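Local coordinates for fuculose-1-phosphate aldolase (Glaciozyma antarctica, PDB 4XXF), which belongs to the class II aldolase and adducin family, binds a zinc ion through three histidines and assembles from four copies of its chain, at residues 114-119 / 192-197; 146-151 / 174-179; 181-186 / 199-204. All coordinates share one frame; numbering follows the deposited sequence.

Contact 1 of 3, residues 114-119 / 192-197. With ZN (zinc ion), chain B.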
loop_
_atom_site.group_PDB
_atom_site.type_symbol
_atom_site.label_atom_id
_atom_site.label_comp_id
_atom_site.label_asym_id
_atom_site.label_seq_id
_atom_site.Cartn_x
_atom_site.Cartn_y
_atom_site.Cartn_z
ATOM N N ALA A 114 -3.382 -21.100 -21.189
ATOM C CA ALA A 114 -2.554 -20.385 -20.221
ATOM C C ALA A 114 -2.974 -20.691 -18.805
ATOM O O ALA A 114 -4.172 -20.863 -18.526
ATOM C CB ALA A 114 -2.632 -18.883 -20.463
ATOM N N ILE A 115 -1.988 -20.753 -17.915
ATOM C CA ILE A 115 -2.234 -21.038 -16.503
ATOM C C ILE A 115 -1.393 -20.091 -15.669
ATOM O O ILE A 115 -0.224 -19.872 -15.977
ATOM C CB ILE A 115 -1.901 -22.523 -16.166
ATOM C CG1 ILE A 115 -2.711 -23.483 -17.048
ATOM C CG2 ILE A 115 -2.116 -22.809 -14.682
ATOM C CD1 ILE A 115 -2.347 -24.932 -16.856
ATOM N N CYS A 116 -2.001 -19.530 -14.618
ATOM C CA CYS A 116 -1.321 -18.608 -13.700
ATOM C C CYS A 116 -1.338 -19.114 -12.280
ATOM O O CYS A 116 -2.388 -19.480 -11.763
ATOM C CB CYS A 116 -1.980 -17.224 -13.696
ATOM S SG CYS A 116 -2.088 -16.375 -15.263
ATOM N N HIS A 117 -0.180 -19.081 -11.636
ATOM C CA HIS A 117 -0.085 -19.397 -10.229
ATOM C C HIS A 117 0.981 -18.533 -9.567
ATOM O O HIS A 117 2.076 -18.372 -10.089
ATOM C CB HIS A 117 0.246 -20.871 -10.038
ATOM C CG HIS A 117 0.531 -21.240 -8.621
ATOM N ND1 HIS A 117 -0.419 -21.162 -7.622
ATOM C CD2 HIS A 117 1.664 -21.679 -8.029
ATOM C CE1 HIS A 117 0.118 -21.550 -6.478
ATOM N NE2 HIS A 117 1.389 -21.858 -6.694
ATOM N N SER A 118 0.653 -17.978 -8.409
ATOM C CA SER A 118 1.592 -17.176 -7.646
ATOM C C SER A 118 1.114 -17.167 -6.216
ATOM O O SER A 118 -0.083 -17.328 -5.965
ATOM C CB SER A 118 1.666 -15.753 -8.210
ATOM O OG SER A 118 2.763 -15.030 -7.685
ATOM N N HIS A 119 2.034 -16.996 -5.273
ATOM C CA HIS A 119 1.682 -17.023 -3.857
ATOM C C HIS A 119 1.337 -15.623 -3.376
ATOM O O HIS A 119 2.027 -15.039 -2.551
ATOM C CB HIS A 119 2.819 -17.634 -3.053
ATOM C CG HIS A 119 3.053 -19.080 -3.367
ATOM N ND1 HIS A 119 3.937 -19.862 -2.656
ATOM C CD2 HIS A 119 2.514 -19.883 -4.316
ATOM C CE1 HIS A 119 3.939 -21.085 -3.162
ATOM N NE2 HIS A 119 3.076 -21.127 -4.159
ATOM N N SER A 192 -7.309 -13.865 -20.343
ATOM C CA SER A 192 -8.392 -14.245 -19.452
ATOM C C SER A 192 -7.856 -14.903 -18.182
ATOM O O SER A 192 -8.369 -14.633 -17.104
ATOM C CB SER A 192 -9.407 -15.155 -20.154
ATOM O OG SER A 192 -8.854 -16.412 -20.503
ATOM N N ALA A 193 -6.824 -15.738 -18.281
ATOM C CA ALA A 193 -6.237 -16.324 -17.076
ATOM C C ALA A 193 -5.760 -15.239 -16.106
ATOM O O ALA A 193 -5.929 -15.360 -14.888
ATOM C CB ALA A 193 -5.087 -17.244 -17.434
ATOM N N VAL A 194 -5.173 -14.178 -16.648
ATOM C CA VAL A 194 -4.709 -13.052 -15.854
ATOM C C VAL A 194 -5.878 -12.301 -15.220
ATOM O O VAL A 194 -5.822 -11.984 -14.027
ATOM C CB VAL A 194 -3.856 -12.108 -16.714
ATOM C CG1 VAL A 194 -3.602 -10.786 -16.001
ATOM C CG2 VAL A 194 -2.524 -12.755 -17.038
ATOM N N ALA A 195 -6.939 -12.039 -15.989
ATOM C CA ALA A 195 -8.117 -11.388 -15.424
ATOM C C ALA A 195 -8.659 -12.187 -14.259
ATOM O O ALA A 195 -8.965 -11.631 -13.203
ATOM C CB ALA A 195 -9.218 -11.199 -16.471
ATOM N N TRP A 196 -8.774 -13.501 -14.429
ATOM C CA TRP A 196 -9.332 -14.306 -13.349
ATOM C C TRP A 196 -8.443 -14.268 -12.104
ATOM O O TRP A 196 -8.956 -14.233 -10.985
ATOM C CB TRP A 196 -9.568 -15.752 -13.787
ATOM C CG TRP A 196 -10.369 -15.926 -15.047
ATOM C CD1 TRP A 196 -10.145 -16.880 -16.006
ATOM C CD2 TRP A 196 -11.527 -15.183 -15.483
ATOM N NE1 TRP A 196 -11.075 -16.765 -17.011
ATOM C CE2 TRP A 196 -11.923 -15.725 -16.720
ATOM C CE3 TRP A 196 -12.257 -14.106 -14.958
ATOM C CZ2 TRP A 196 -13.031 -15.257 -17.425
ATOM C CZ3 TRP A 196 -13.353 -13.634 -15.666
ATOM C CH2 TRP A 196 -13.721 -14.203 -16.891
ATOM N N PHE A 197 -7.125 -14.245 -12.281
ATOM C CA PHE A 197 -6.238 -14.175 -11.123
ATOM C C PHE A 197 -6.385 -12.832 -10.406
ATOM O O PHE A 197 -6.512 -12.790 -9.180
ATOM C CB PHE A 197 -4.774 -14.415 -11.517
ATOM C CG PHE A 197 -3.912 -14.793 -10.350
ATOM C CD1 PHE A 197 -3.450 -13.824 -9.470
ATOM C CD2 PHE A 197 -3.592 -16.113 -10.103
ATOM C CE1 PHE A 197 -2.688 -14.168 -8.364
ATOM C CE2 PHE A 197 -2.806 -16.450 -9.012
ATOM C CZ PHE A 197 -2.362 -15.477 -8.144
HETATM ZN ZN ZN B . 2.735 -22.795 -5.390
HETATM O O HOH W 1 4.097 -24.004 -4.502
HETATM O O HOH W 2 4.485 -22.212 -6.532
HETATM O O HOH W 3 2.660 -24.531 -6.726
#
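F197 holds CG on the side opposite its own backbone N (chi1 -161°), which carries the ring out along strand 114-118, while a chi1 of -57° turns C116 SG beside the backbone N and against the helix. The sulfur sits 3.8 Å from A193 CB and 4.1 Å from V194 CG2, over the peptide that joins these two residues. The ring of F197 takes the next part of the strand: its CD2 lies 4.1 Å from C116 CB, and at the far end its CZ approaches the carbonyl oxygen of S118 at 3.7 Å, with that oxygen at the edge of the ring and near its plane. A114 completes the row, its CB 4.2 Å from A193 CB. No hydrogen bond passes between the segments; small apolar groups and one ring fill a buried interface, and strand and helix run in nearly the same direction, 30° apart. F33 of helix 15-36 packs on C116, S118 and F197 together. H117 and H119 point away from the helix, and each binds zinc through NE2 at 2.1 Å. The ND1 of H117 is hydrogen-bonded to L183 O on the adjacent strand and that of H119 to D139 of the second subunit, so both rings have their rotation fixed from behind. H181 and three waters complete an octahedron in which every histidine stands opposite a water: the three-histidine zinc site of the class II aldolase fold, carried on one side of the sheet with helix 190-213 on the other.

Contact 2 of 3, residues 146-151 / 174-179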
loop_
_atom_site.group_PDB
_atom_site.type_symbol
_atom_site.label_atom_id
_atom_site.label_comp_id
_atom_site.label_asym_id
_atom_site.label_seq_id
_atom_site.Cartn_x
_atom_site.Cartn_y
_atom_site.Cartn_z
ATOM N N ASP A 146 -18.036 -21.500 -10.447
ATOM C CA ASP A 146 -16.920 -21.734 -11.357
ATOM C C ASP A 146 -15.563 -21.584 -10.690
ATOM O O ASP A 146 -14.562 -21.324 -11.363
ATOM C CB ASP A 146 -17.008 -20.795 -12.568
ATOM C CG ASP A 146 -16.390 -21.397 -13.830
ATOM O OD1 ASP A 146 -16.462 -22.636 -14.022
ATOM O OD2 ASP A 146 -15.851 -20.630 -14.649
ATOM N N VAL A 147 -15.517 -21.745 -9.366
ATOM C CA VAL A 147 -14.239 -21.769 -8.666
ATOM C C VAL A 147 -14.209 -22.989 -7.749
ATOM O O VAL A 147 -15.174 -23.276 -7.031
ATOM C CB VAL A 147 -13.961 -20.451 -7.874
ATOM C CG1 VAL A 147 -15.087 -20.111 -6.898
ATOM C CG2 VAL A 147 -12.621 -20.530 -7.155
ATOM N N ALA A 148 -13.122 -23.741 -7.836
ATOM C CA ALA A 148 -12.958 -24.959 -7.063
ATOM C C ALA A 148 -12.230 -24.695 -5.751
ATOM O O ALA A 148 -11.603 -23.657 -5.560
ATOM C CB ALA A 148 -12.208 -25.999 -7.883
ATOM N N LEU A 149 -12.322 -25.663 -4.850
ATOM C CA LEU A 149 -11.615 -25.616 -3.583
ATOM C C LEU A 149 -11.012 -26.975 -3.341
ATOM O O LEU A 149 -11.729 -27.973 -3.291
ATOM C CB LEU A 149 -12.550 -25.236 -2.427
ATOM C CG LEU A 149 -11.943 -25.226 -1.012
ATOM C CD1 LEU A 149 -10.812 -24.204 -0.878
ATOM C CD2 LEU A 149 -13.027 -24.985 0.044
ATOM N N LEU A 150 -9.695 -27.022 -3.211
ATOM C CA LEU A 150 -9.029 -28.260 -2.858
ATOM C C LEU A 150 -8.658 -28.233 -1.386
ATOM O O LEU A 150 -7.968 -27.327 -0.945
ATOM C CB LEU A 150 -7.778 -28.472 -3.711
ATOM C CG LEU A 150 -7.017 -29.770 -3.431
ATOM C CD1 LEU A 150 -7.937 -30.977 -3.558
ATOM C CD2 LEU A 150 -5.826 -29.892 -4.362
ATOM N N GLY A 151 -9.118 -29.220 -0.626
ATOM C CA GLY A 151 -8.808 -29.293 0.791
ATOM C C GLY A 151 -7.456 -29.923 1.082
ATOM O O GLY A 151 -7.337 -30.757 1.982
ATOM N N LYS A 174 -12.702 -22.209 -13.901
ATOM C CA LYS A 174 -11.693 -21.228 -14.314
ATOM C C LYS A 174 -10.604 -21.009 -13.271
ATOM O O LYS A 174 -9.559 -20.432 -13.575
ATOM C CB LYS A 174 -12.327 -19.866 -14.638
ATOM C CG LYS A 174 -13.050 -19.206 -13.462
ATOM C CD LYS A 174 -13.325 -17.713 -13.714
ATOM C CE LYS A 174 -14.149 -17.458 -14.961
ATOM N NZ LYS A 174 -15.554 -17.910 -14.809
ATOM N N ALA A 175 -10.844 -21.471 -12.046
ATOM C CA ALA A 175 -9.929 -21.153 -10.955
ATOM C C ALA A 175 -10.085 -22.137 -9.823
ATOM O O ALA A 175 -11.118 -22.802 -9.694
ATOM C CB ALA A 175 -10.160 -19.730 -10.452
ATOM N N ILE A 176 -9.045 -22.234 -9.002
ATOM C CA ILE A 176 -9.087 -23.089 -7.831
ATOM C C ILE A 176 -8.359 -22.400 -6.673
ATOM O O ILE A 176 -7.312 -21.755 -6.840
ATOM C CB ILE A 176 -8.486 -24.500 -8.123
ATOM C CG1 ILE A 176 -8.613 -25.416 -6.899
ATOM C CG2 ILE A 176 -7.027 -24.397 -8.594
ATOM C CD1 ILE A 176 -8.411 -26.898 -7.219
ATOM N N ILE A 177 -8.963 -22.504 -5.498
ATOM C CA ILE A 177 -8.326 -22.096 -4.254
ATOM C C ILE A 177 -7.697 -23.336 -3.653
ATOM O O ILE A 177 -8.388 -24.309 -3.359
ATOM C CB ILE A 177 -9.336 -21.459 -3.290
ATOM C CG1 ILE A 177 -9.966 -20.238 -3.967
ATOM C CG2 ILE A 177 -8.671 -21.093 -1.970
ATOM C CD1 ILE A 177 -10.968 -19.495 -3.117
ATOM N N LEU A 178 -6.372 -23.307 -3.535
ATOM C CA LEU A 178 -5.605 -24.423 -3.010
ATOM C C LEU A 178 -5.358 -24.190 -1.532
ATOM O O LEU A 178 -4.613 -23.286 -1.167
ATOM C CB LEU A 178 -4.290 -24.561 -3.770
ATOM C CG LEU A 178 -4.419 -24.682 -5.291
ATOM C CD1 LEU A 178 -3.062 -24.454 -5.947
ATOM C CD2 LEU A 178 -4.993 -26.040 -5.680
ATOM N N GLN A 179 -5.989 -24.991 -0.686
ATOM C CA GLN A 179 -5.903 -24.761 0.750
ATOM C C GLN A 179 -4.446 -24.730 1.223
ATOM O O GLN A 179 -3.622 -25.561 0.806
ATOM C CB GLN A 179 -6.685 -25.832 1.510
ATOM C CG GLN A 179 -6.804 -25.577 2.992
ATOM C CD GLN A 179 -7.554 -26.685 3.676
ATOM O OE1 GLN A 179 -8.722 -26.932 3.375
ATOM N NE2 GLN A 179 -6.889 -27.369 4.588
#
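D146 and K174 grip each other at one end of this parallel strand pair, their side chains crossing at about a right angle. The lysine chain, bent at chi3 and chi4, curls back to put NZ 2.7 Å from D146 OD2, a salt bridge on the anti lone pair. NZ also bonds to the carbonyl oxygens of A142 and G232, so three acceptors hold the ammonium group. The backbone bond from K174 N to D146 O is longer and bent (3.3 Å, 143°). The middle is the tight part: A148 N to A175 O and I177 N to A148 O are both 2.9 Å and nearly straight. On one side of the sheet the CB of A148 rests 3.8 Å from I176 CG1, and I176 CD1 goes on to touch L150 CB. On the other, L149 swings CD1 to 3.9 Å from I177 CG2. Both ends are looser: the salt bridge pins that of D146, while that of G151 is exposed. There Q179 N to L150 O still closes at 3.1 Å, but beyond it the extended Q179 chain merely brings OE1 within 3.5 Å of G151 CA. Strand 147-150 is the outermost at this edge of the chain's sheet; helix 163-170 covers L150 and I176 as the helix of a beta-alpha-beta crossover, helix 221-231 packs F228 on the salt bridge, and strand 182-187 pairs antiparallel along the inner side of 175-178.

Contact 3 of 3, residues 181-186 / 199-204. With ZN (zinc ion), chain B.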
loop_
_atom_site.group_PDB
_atom_site.type_symbol
_atom_site.label_atom_id
_atom_site.label_comp_id
_atom_site.label_asym_id
_atom_site.label_seq_id
_atom_site.Cartn_x
_atom_site.Cartn_y
_atom_site.Cartn_z
ATOM N N HIS A 181 -2.126 -22.694 0.470
ATOM C CA HIS A 181 -1.203 -22.577 -0.645
ATOM C C HIS A 181 -1.453 -21.267 -1.374
ATOM O O HIS A 181 -0.614 -20.355 -1.328
ATOM C CB HIS A 181 -1.353 -23.802 -1.559
ATOM C CG HIS A 181 -0.361 -23.870 -2.676
ATOM N ND1 HIS A 181 -0.307 -24.937 -3.547
ATOM C CD2 HIS A 181 0.616 -23.016 -3.067
ATOM C CE1 HIS A 181 0.656 -24.736 -4.431
ATOM N NE2 HIS A 181 1.236 -23.580 -4.157
ATOM N N GLY A 182 -2.613 -21.151 -2.011
ATOM C CA GLY A 182 -2.928 -19.938 -2.743
ATOM C C GLY A 182 -3.823 -20.227 -3.926
ATOM O O GLY A 182 -4.610 -21.169 -3.904
ATOM N N LEU A 183 -3.663 -19.426 -4.965
ATOM C CA LEU A 183 -4.584 -19.418 -6.097
ATOM C C LEU A 183 -3.955 -19.943 -7.372
ATOM O O LEU A 183 -2.771 -19.737 -7.623
ATOM C CB LEU A 183 -5.075 -17.996 -6.358
ATOM C CG LEU A 183 -5.609 -17.216 -5.159
ATOM C CD1 LEU A 183 -5.960 -15.810 -5.623
ATOM C CD2 LEU A 183 -6.814 -17.905 -4.581
ATOM N N LEU A 184 -4.774 -20.571 -8.205
ATOM C CA LEU A 184 -4.370 -20.912 -9.562
ATOM C C LEU A 184 -5.546 -20.643 -10.501
ATOM O O LEU A 184 -6.694 -20.972 -10.171
ATOM C CB LEU A 184 -3.918 -22.375 -9.636
ATOM C CG LEU A 184 -3.493 -22.928 -11.000
ATOM C CD1 LEU A 184 -2.474 -24.030 -10.826
ATOM C CD2 LEU A 184 -4.678 -23.474 -11.786
ATOM N N THR A 185 -5.268 -20.043 -11.661
ATOM C CA THR A 185 -6.312 -19.772 -12.642
ATOM C C THR A 185 -5.894 -20.286 -14.003
ATOM O O THR A 185 -4.706 -20.467 -14.279
ATOM C CB THR A 185 -6.642 -18.273 -12.756
ATOM O OG1 THR A 185 -5.478 -17.571 -13.207
ATOM C CG2 THR A 185 -7.096 -17.718 -11.413
ATOM N N VAL A 186 -6.885 -20.537 -14.857
ATOM C CA VAL A 186 -6.623 -21.019 -16.208
ATOM C C VAL A 186 -7.424 -20.200 -17.203
ATOM O O VAL A 186 -8.416 -19.566 -16.840
ATOM C CB VAL A 186 -6.975 -22.523 -16.366
ATOM C CG1 VAL A 186 -6.260 -23.353 -15.309
ATOM C CG2 VAL A 186 -8.490 -22.729 -16.295
ATOM N N MET A 199 -8.922 -10.804 -10.434
ATOM C CA MET A 199 -10.240 -10.709 -9.820
ATOM C C MET A 199 -10.366 -11.608 -8.604
ATOM O O MET A 199 -11.032 -11.242 -7.631
ATOM C CB MET A 199 -11.332 -11.019 -10.846
ATOM C CG MET A 199 -11.382 -9.973 -11.961
ATOM S SD MET A 199 -12.646 -10.331 -13.201
ATOM C CE MET A 199 -14.132 -9.838 -12.322
ATOM N N LEU A 200 -9.748 -12.783 -8.645
ATOM C CA LEU A 200 -9.850 -13.712 -7.517
ATOM C C LEU A 200 -9.027 -13.211 -6.334
ATOM O O LEU A 200 -9.497 -13.259 -5.197
ATOM C CB LEU A 200 -9.407 -15.122 -7.931
ATOM C CG LEU A 200 -9.590 -16.241 -6.904
ATOM C CD1 LEU A 200 -11.036 -16.319 -6.445
ATOM C CD2 LEU A 200 -9.158 -17.543 -7.531
ATOM N N GLU A 201 -7.824 -12.707 -6.594
ATOM C CA GLU A 201 -7.013 -12.118 -5.532
ATOM C C GLU A 201 -7.755 -10.957 -4.873
ATOM O O GLU A 201 -7.789 -10.847 -3.643
ATOM C CB GLU A 201 -5.657 -11.659 -6.080
ATOM C CG GLU A 201 -4.759 -10.881 -5.084
ATOM C CD GLU A 201 -4.181 -11.706 -3.950
ATOM O OE1 GLU A 201 -4.382 -12.945 -3.916
ATOM O OE2 GLU A 201 -3.494 -11.091 -3.106
ATOM N N LYS A 202 -8.385 -10.114 -5.689
ATOM C CA LYS A 202 -9.157 -8.997 -5.148
ATOM C C LYS A 202 -10.333 -9.478 -4.308
ATOM O O LYS A 202 -10.571 -8.944 -3.215
ATOM C CB LYS A 202 -9.651 -8.087 -6.275
ATOM C CG LYS A 202 -10.470 -6.877 -5.796
ATOM C CD LYS A 202 -9.733 -5.978 -4.811
ATOM C CE LYS A 202 -8.504 -5.321 -5.432
ATOM N NZ LYS A 202 -7.811 -4.424 -4.460
ATOM N N GLN A 203 -11.079 -10.484 -4.768
ATOM C CA GLN A 203 -12.215 -10.914 -3.976
ATOM C C GLN A 203 -11.762 -11.604 -2.684
ATOM O O GLN A 203 -12.447 -11.498 -1.666
ATOM C CB GLN A 203 -13.146 -11.818 -4.778
ATOM C CG GLN A 203 -14.434 -12.146 -4.014
ATOM C CD GLN A 203 -15.255 -10.927 -3.621
ATOM O OE1 GLN A 203 -15.276 -9.919 -4.317
ATOM N NE2 GLN A 203 -15.951 -11.030 -2.503
ATOM N N CYS A 204 -10.619 -12.293 -2.701
ATOM C CA CYS A 204 -10.089 -12.832 -1.449
ATOM C C CYS A 204 -9.769 -11.699 -0.470
ATOM O O CYS A 204 -10.070 -11.800 0.716
ATOM C CB CYS A 204 -8.838 -13.669 -1.706
ATOM S SG CYS A 204 -9.141 -15.266 -2.474
HETATM ZN ZN ZN B . 2.735 -22.795 -5.390
HETATM O O HOH W 1 4.097 -24.004 -4.502
HETATM O O HOH W 2 4.485 -22.212 -6.532
HETATM O O HOH W 3 2.660 -24.531 -6.726
#
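L183 is the one residue of its strand that reaches L200, E201 and C204 alike. Its CG stands beside the backbone N (chi1 -50°), which directs it at the helix, where the two methyls part: CD2 meets L200 CD2 at 3.8 Å and C204 SG at 4.1 Å, while CD1 lies 3.7 Å from E201 OE1. T185 adds a looser touch, its CG2 4.4 Å from L200 CD2. A second shell sets these groups. The carboxylate of E201, bent back at chi2, is hydrogen-bonded to S120 OG and to the backbone N-H groups of Y122 and G123 at the start of helix 121-127, so the oxygen beside the leucine methyl is already provided for. T185 gives its hydroxyl proton to A193 O, about two turns before L200 in the same helix. F197 and I177 press on L183 from the flanks. At the strand's beginning H181 and G182 form a classic beta bulge opposite L178, and H181 binds zinc through NE2 at 2.1 Å. With no hydrogen bond between the segments, the strand offers 199-204 only apolar contact, while the buried carboxylate of E201, gripped by a hydroxyl and the N-H groups of a helix start, is probably stabilised as a charge.

In the fold
From the N terminus, strand 114-118, which lies beside the earlier strand 45-49, opens contact 1, closed only by helix 190-213. Before that helix arrives, contact 2 opens at 146-151 and closes at 174-179, so its loop is nested within that of contact 1. A tight connection then leads into 181-186, which opens contact 3 after contact 2 has closed. Residues 192-197 close contact 1 and, further along the same helix, 199-204 close contact 3; these two loops therefore cross. Together they fasten one long helix to two neighbouring strands of the sheet, segments whose histidines bind the same zinc, while contact 2 extends the sheet outward from 182-187 through 175-178.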